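Local coordinates for protein SusD homolog (Bacteroides thetaiotaomicron, PDB 3EHM) that probably binds mucin O-glycans at the cell surface as a SusD-family outer-membrane lipoprotein, for their use by this gut symbiont, at residues L52-L57 and D85-Y90; L261-V264 and E269-M272. One frame throughout, in Å; residues are numbered along the deposited sequence.

Contact 1: L52-L57 and D85-Y90; sequences LQNTDL and DSRMNY
The end of helix 47-57 meets the first turn and a half of helix 85-110 in a helix-helix contact of the largely helical SusD-like fold, carried by Asn54 on one side and by Arg87 and Tyr90 on the other. The nearest CA atoms, those of Asn54 and Tyr90, are 7.7 Å apart, and side chains make the contact. Asn54 does so with its CG anti to the backbone N (chi1 179°), which carries the amide across to both partners. Its CG lies 3.6 Å from Tyr90 CD2, and its CB is 3.7 Å from CE2 of the same ring. The planes of amide and ring are tilted by only 25°, and the two side chains slide past each other in opposite directions. Arg87 comes in otherwise: its chain bends at chi2 and chi3, bringing the guanidinium back to Asn54 with its plane nearly perpendicular to the amide, 86° away. Arg87 NH2 stands 3.7 Å from Asn54 ND2. Within helix 85-110, Tyr90 CD2 lies 3.6 Å above one face of that guanidinium, displaced toward its rim.

No hydrogen bond joins the two segments directly; the polar ends are satisfied by third parties. Glu78 accepts a hydrogen bond from Asn54 ND2 and forms a salt bridge with Arg87 NH2, which accounts for two nitrogen donors lying side by side. Asn94, one turn beyond Tyr90, is hydrogen-bonded to Asn54 OD1, and Tyr90 OH reaches back to Asp51 on helix 47-57. With both ends of its amide held, Asn54 is fixed in rotation as well as position. The arrangement is that of two helices joined through a buried asparagine and a shared carboxylate, within the alpha-helical framework of a SusD homologue.

Contact 2: L261-V264 and E269-M272; sequences LASV and ETRM
Ser263 and Val264 of the short helix 261-266 pack against Glu269, Thr270 and Arg271, where the chain turns back through a tight helix-to-strand connection into strand 270-272, which pairs antiparallel with strand 67-69. Backbone bonding centres on Ser263 O, which accepts two amides. Glu269 N, at 2.8 Å from Ser263 O, approaches nearly along the C=O axis, whereas Thr270 N, at 3.0 Å from the same oxygen, sits well above the carbonyl plane. This double grip ties the start of the strand to the helix.

Among the side chains, the hydroxyls of Ser263 and Thr270 meet at an OG to OG1 distance of 2.5 Å, too short to be taken at face value, and the direction of the proton is undecided. Ser263 OG also has Gln53 within reach. Apolar contact is modest: Val264 CG2, which its torsion sets beside its own backbone N, lies 3.9 Å from Thr270 CB, the two side chains crossing at a slant.

The guanidinium of Arg271 makes the last group of bonds. Although its CB points away from the helix, a bend at chi2 (-72°) swings the guanidinium back to the helix, and NH2 is hydrogen-bonded to the carbonyl of Lys326. NH1 serves two carbonyls: Thr270 O lies 2.9 Å from Arg271 NH1, above the plane of that carbonyl, while Val264 O, 2.7 Å from Arg271 NH1, receives it in the carbonyl plane on a lone pair, with an N-H...O angle of 163°.

How the contacts relate
Helix 47-57 connects the two sites: one part of it faces helix 85-110 in contact 1, while Leu57 packs on Ser263 and Thr270 of contact 2. Gln53 also lies against contact 2, its side chain probably hydrogen-bonded to Ser263. The centres are about 15 Å apart. Contact 1 is partly buried and joins two helices distant in sequence, without direct hydrogen bonds, relying on neighbours such as Glu78 for its polar groups. In contact 2 all five touching residues are buried, and a helix and strand only a few residues apart are bonded directly, mostly through backbone carbonyls.

Contact 1: L52-L57 and D85-Y90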
loop_
_atom_site.group_PDB
_atom_site.type_symbol
_atom_site.label_atom_id
_atom_site.label_comp_id
_atom_site.label_asym_id
_atom_site.label_seq_id
_atom_site.Cartn_x
_atom_site.Cartn_y
_atom_site.Cartn_z
ATOM N N LEU A 52 5.737 11.642 0.233
ATOM C CA LEU A 52 5.383 10.382 0.891
ATOM C C LEU A 52 4.305 10.594 1.951
ATOM O O LEU A 52 3.504 9.698 2.222
ATOM C CB LEU A 52 6.616 9.754 1.536
ATOM C CG LEU A 52 6.395 8.343 2.087
ATOM C CD1 LEU A 52 6.112 7.392 0.926
ATOM C CD2 LEU A 52 7.619 7.891 2.859
ATOM N N GLN A 53 4.292 11.775 2.561
ATOM C CA GLN A 53 3.275 12.088 3.562
ATOM C C GLN A 53 1.910 12.019 2.894
ATOM O O GLN A 53 0.960 11.426 3.420
ATOM C CB GLN A 53 3.473 13.502 4.110
ATOM C CG GLN A 53 4.288 13.585 5.381
ATOM C CD GLN A 53 4.181 14.949 6.037
ATOM O OE1 GLN A 53 4.377 15.085 7.246
ATOM N NE2 GLN A 53 3.875 15.968 5.241
ATOM N N ASN A 54 1.838 12.630 1.718
ATOM C CA ASN A 54 0.621 12.709 0.921
ATOM C C ASN A 54 0.122 11.351 0.437
ATOM O O ASN A 54 -1.081 11.088 0.437
ATOM C CB ASN A 54 0.877 13.631 -0.281
ATOM C CG ASN A 54 -0.327 13.759 -1.197
ATOM O OD1 ASN A 54 -0.229 13.518 -2.405
ATOM N ND2 ASN A 54 -1.464 14.149 -0.635
ATOM N N THR A 55 1.044 10.480 0.040
ATOM C CA THR A 55 0.661 9.169 -0.473
ATOM C C THR A 55 0.542 8.061 0.569
ATOM O O THR A 55 -0.394 7.265 0.522
ATOM C CB THR A 55 1.666 8.673 -1.542
ATOM O OG1 THR A 55 2.928 8.394 -0.920
ATOM C CG2 THR A 55 1.869 9.726 -2.619
ATOM N N ASP A 56 1.480 8.025 1.512
ATOM C CA ASP A 56 1.518 6.959 2.508
ATOM C C ASP A 56 1.375 7.273 3.998
ATOM O O ASP A 56 0.588 6.638 4.703
ATOM C CB ASP A 56 2.834 6.179 2.354
ATOM C CG ASP A 56 2.909 5.368 1.068
ATOM O OD1 ASP A 56 2.722 5.925 -0.039
ATOM O OD2 ASP A 56 3.182 4.155 1.175
ATOM N N LEU A 57 2.145 8.240 4.478
ATOM C CA LEU A 57 2.186 8.542 5.901
ATOM C C LEU A 57 1.017 9.189 6.632
ATOM O O LEU A 57 0.555 8.645 7.632
ATOM C CB LEU A 57 3.461 9.330 6.203
ATOM C CG LEU A 57 4.735 8.758 5.577
ATOM C CD1 LEU A 57 5.938 9.508 6.137
ATOM C CD2 LEU A 57 4.860 7.262 5.870
ATOM N N ASP A 85 -8.644 20.976 -3.077
ATOM C CA ASP A 85 -8.182 21.064 -4.452
ATOM C C ASP A 85 -6.657 20.945 -4.527
ATOM O O ASP A 85 -6.125 20.173 -5.326
ATOM C CB ASP A 85 -8.624 22.399 -5.063
ATOM C CG ASP A 85 -8.684 22.352 -6.574
ATOM O OD1 ASP A 85 -9.692 21.848 -7.114
ATOM O OD2 ASP A 85 -7.719 22.807 -7.221
ATOM N N SER A 86 -5.955 21.702 -3.689
ATOM C CA SER A 86 -4.497 21.671 -3.695
ATOM C C SER A 86 -3.915 20.308 -3.315
ATOM O O SER A 86 -2.992 19.830 -3.966
ATOM C CB SER A 86 -3.932 22.740 -2.755
ATOM O OG SER A 86 -4.357 22.513 -1.427
ATOM N N ARG A 87 -4.456 19.677 -2.274
ATOM C CA ARG A 87 -3.937 18.376 -1.849
ATOM C C ARG A 87 -4.278 17.222 -2.795
ATOM O O ARG A 87 -3.503 16.271 -2.915
ATOM C CB ARG A 87 -4.416 18.047 -0.430
ATOM C CG ARG A 87 -3.883 19.006 0.639
ATOM C CD ARG A 87 -2.352 19.000 0.733
ATOM N NE ARG A 87 -1.820 17.732 1.227
ATOM C CZ ARG A 87 -0.547 17.523 1.547
ATOM N NH1 ARG A 87 0.342 18.504 1.427
ATOM N NH2 ARG A 87 -0.159 16.332 1.987
HETATM N N MSE A 88 -5.434 17.292 -3.455
HETATM C CA MSE A 88 -5.833 16.242 -4.388
HETATM C C MSE A 88 -5.060 16.395 -5.694
HETATM O O MSE A 88 -4.761 15.413 -6.376
HETATM C CB MSE A 88 -7.341 16.292 -4.649
HETATM C CG MSE A 88 -8.165 15.802 -3.473
HETATM SE SE MSE A 88 -7.668 13.987 -2.943
HETATM C CE MSE A 88 -6.479 14.398 -1.468
ATOM N N ASN A 89 -4.743 17.633 -6.049
ATOM C CA ASN A 89 -3.956 17.887 -7.246
ATOM C C ASN A 89 -2.559 17.336 -6.951
ATOM O O ASN A 89 -1.900 16.742 -7.812
ATOM C CB ASN A 89 -3.881 19.389 -7.513
ATOM C CG ASN A 89 -2.845 19.743 -8.551
ATOM O OD1 ASN A 89 -1.853 20.414 -8.253
ATOM N ND2 ASN A 89 -3.059 19.291 -9.778
ATOM N N TYR A 90 -2.129 17.530 -5.710
ATOM C CA TYR A 90 -0.825 17.068 -5.250
ATOM C C TYR A 90 -0.795 15.539 -5.311
ATOM O O TYR A 90 0.189 14.946 -5.755
ATOM C CB TYR A 90 -0.600 17.568 -3.821
ATOM C CG TYR A 90 0.772 17.321 -3.231
ATOM C CD1 TYR A 90 1.929 17.449 -4.002
ATOM C CD2 TYR A 90 0.915 17.041 -1.874
ATOM C CE1 TYR A 90 3.201 17.308 -3.427
ATOM C CE2 TYR A 90 2.170 16.904 -1.289
ATOM C CZ TYR A 90 3.309 17.039 -2.066
ATOM O OH TYR A 90 4.546 16.923 -1.466
#

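Contact 2: L261-V264 and E269-M272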
loop_
_atom_site.group_PDB
_atom_site.type_symbol
_atom_site.label_atom_id
_atom_site.label_comp_id
_atom_site.label_asym_id
_atom_site.label_seq_id
_atom_site.Cartn_x
_atom_site.Cartn_y
_atom_site.Cartn_z
ATOM N N LEU A 261 11.841 9.722 6.859
ATOM C CA LEU A 261 12.563 10.508 7.854
ATOM C C LEU A 261 12.030 11.918 8.098
ATOM O O LEU A 261 11.903 12.345 9.246
ATOM C CB LEU A 261 14.051 10.565 7.496
ATOM C CG LEU A 261 14.762 9.216 7.642
ATOM C CD1 LEU A 261 16.228 9.354 7.245
ATOM C CD2 LEU A 261 14.648 8.743 9.085
ATOM N N ALA A 262 11.719 12.643 7.031
ATOM C CA ALA A 262 11.205 14.003 7.185
ATOM C C ALA A 262 10.009 14.056 8.142
ATOM O O ALA A 262 10.009 14.828 9.100
ATOM C CB ALA A 262 10.812 14.572 5.827
ATOM N N SER A 263 8.995 13.233 7.897
ATOM C CA SER A 263 7.816 13.246 8.754
ATOM C C SER A 263 8.034 12.628 10.137
ATOM O O SER A 263 7.446 13.077 11.122
ATOM C CB SER A 263 6.644 12.549 8.059
ATOM O OG SER A 263 5.460 12.714 8.820
ATOM N N VAL A 264 8.879 11.606 10.219
ATOM C CA VAL A 264 9.140 10.960 11.503
ATOM C C VAL A 264 10.052 11.777 12.418
ATOM O O VAL A 264 9.728 11.992 13.588
ATOM C CB VAL A 264 9.775 9.550 11.316
ATOM C CG1 VAL A 264 10.266 9.009 12.657
ATOM C CG2 VAL A 264 8.749 8.588 10.720
ATOM N N GLU A 269 5.793 14.329 13.021
ATOM C CA GLU A 269 4.377 14.124 12.755
ATOM C C GLU A 269 3.956 12.667 12.574
ATOM O O GLU A 269 2.813 12.319 12.845
ATOM C CB GLU A 269 3.961 14.954 11.528
ATOM C CG GLU A 269 4.215 16.458 11.715
ATOM C CD GLU A 269 3.884 17.299 10.489
ATOM O OE1 GLU A 269 4.197 16.869 9.358
ATOM O OE2 GLU A 269 3.324 18.402 10.661
ATOM N N THR A 270 4.864 11.807 12.129
ATOM C CA THR A 270 4.504 10.406 11.937
ATOM C C THR A 270 4.953 9.510 13.085
ATOM O O THR A 270 6.135 9.438 13.409
ATOM C CB THR A 270 5.063 9.867 10.610
ATOM O OG1 THR A 270 4.427 10.553 9.525
ATOM C CG2 THR A 270 4.791 8.369 10.479
ATOM N N ARG A 271 3.986 8.819 13.683
ATOM C CA ARG A 271 4.238 7.932 14.813
ATOM C C ARG A 271 3.520 6.594 14.611
ATOM O O ARG A 271 2.809 6.411 13.621
ATOM C CB ARG A 271 3.751 8.611 16.096
ATOM C CG ARG A 271 4.470 9.934 16.416
ATOM C CD ARG A 271 5.898 9.662 16.868
ATOM N NE ARG A 271 6.649 10.861 17.244
ATOM C CZ ARG A 271 7.492 11.506 16.439
ATOM N NH1 ARG A 271 7.695 11.080 15.198
ATOM N NH2 ARG A 271 8.165 12.560 16.887
HETATM N N MSE A 272 3.713 5.664 15.544
HETATM C CA MSE A 272 3.085 4.340 15.463
HETATM C C MSE A 272 1.562 4.429 15.573
HETATM O O MSE A 272 1.035 5.085 16.472
HETATM C CB MSE A 272 3.627 3.432 16.575
HETATM C CG MSE A 272 3.062 2.014 16.561
HETATM SE SE MSE A 272 3.724 0.947 18.048
HETATM C CE MSE A 272 2.904 1.930 19.499
#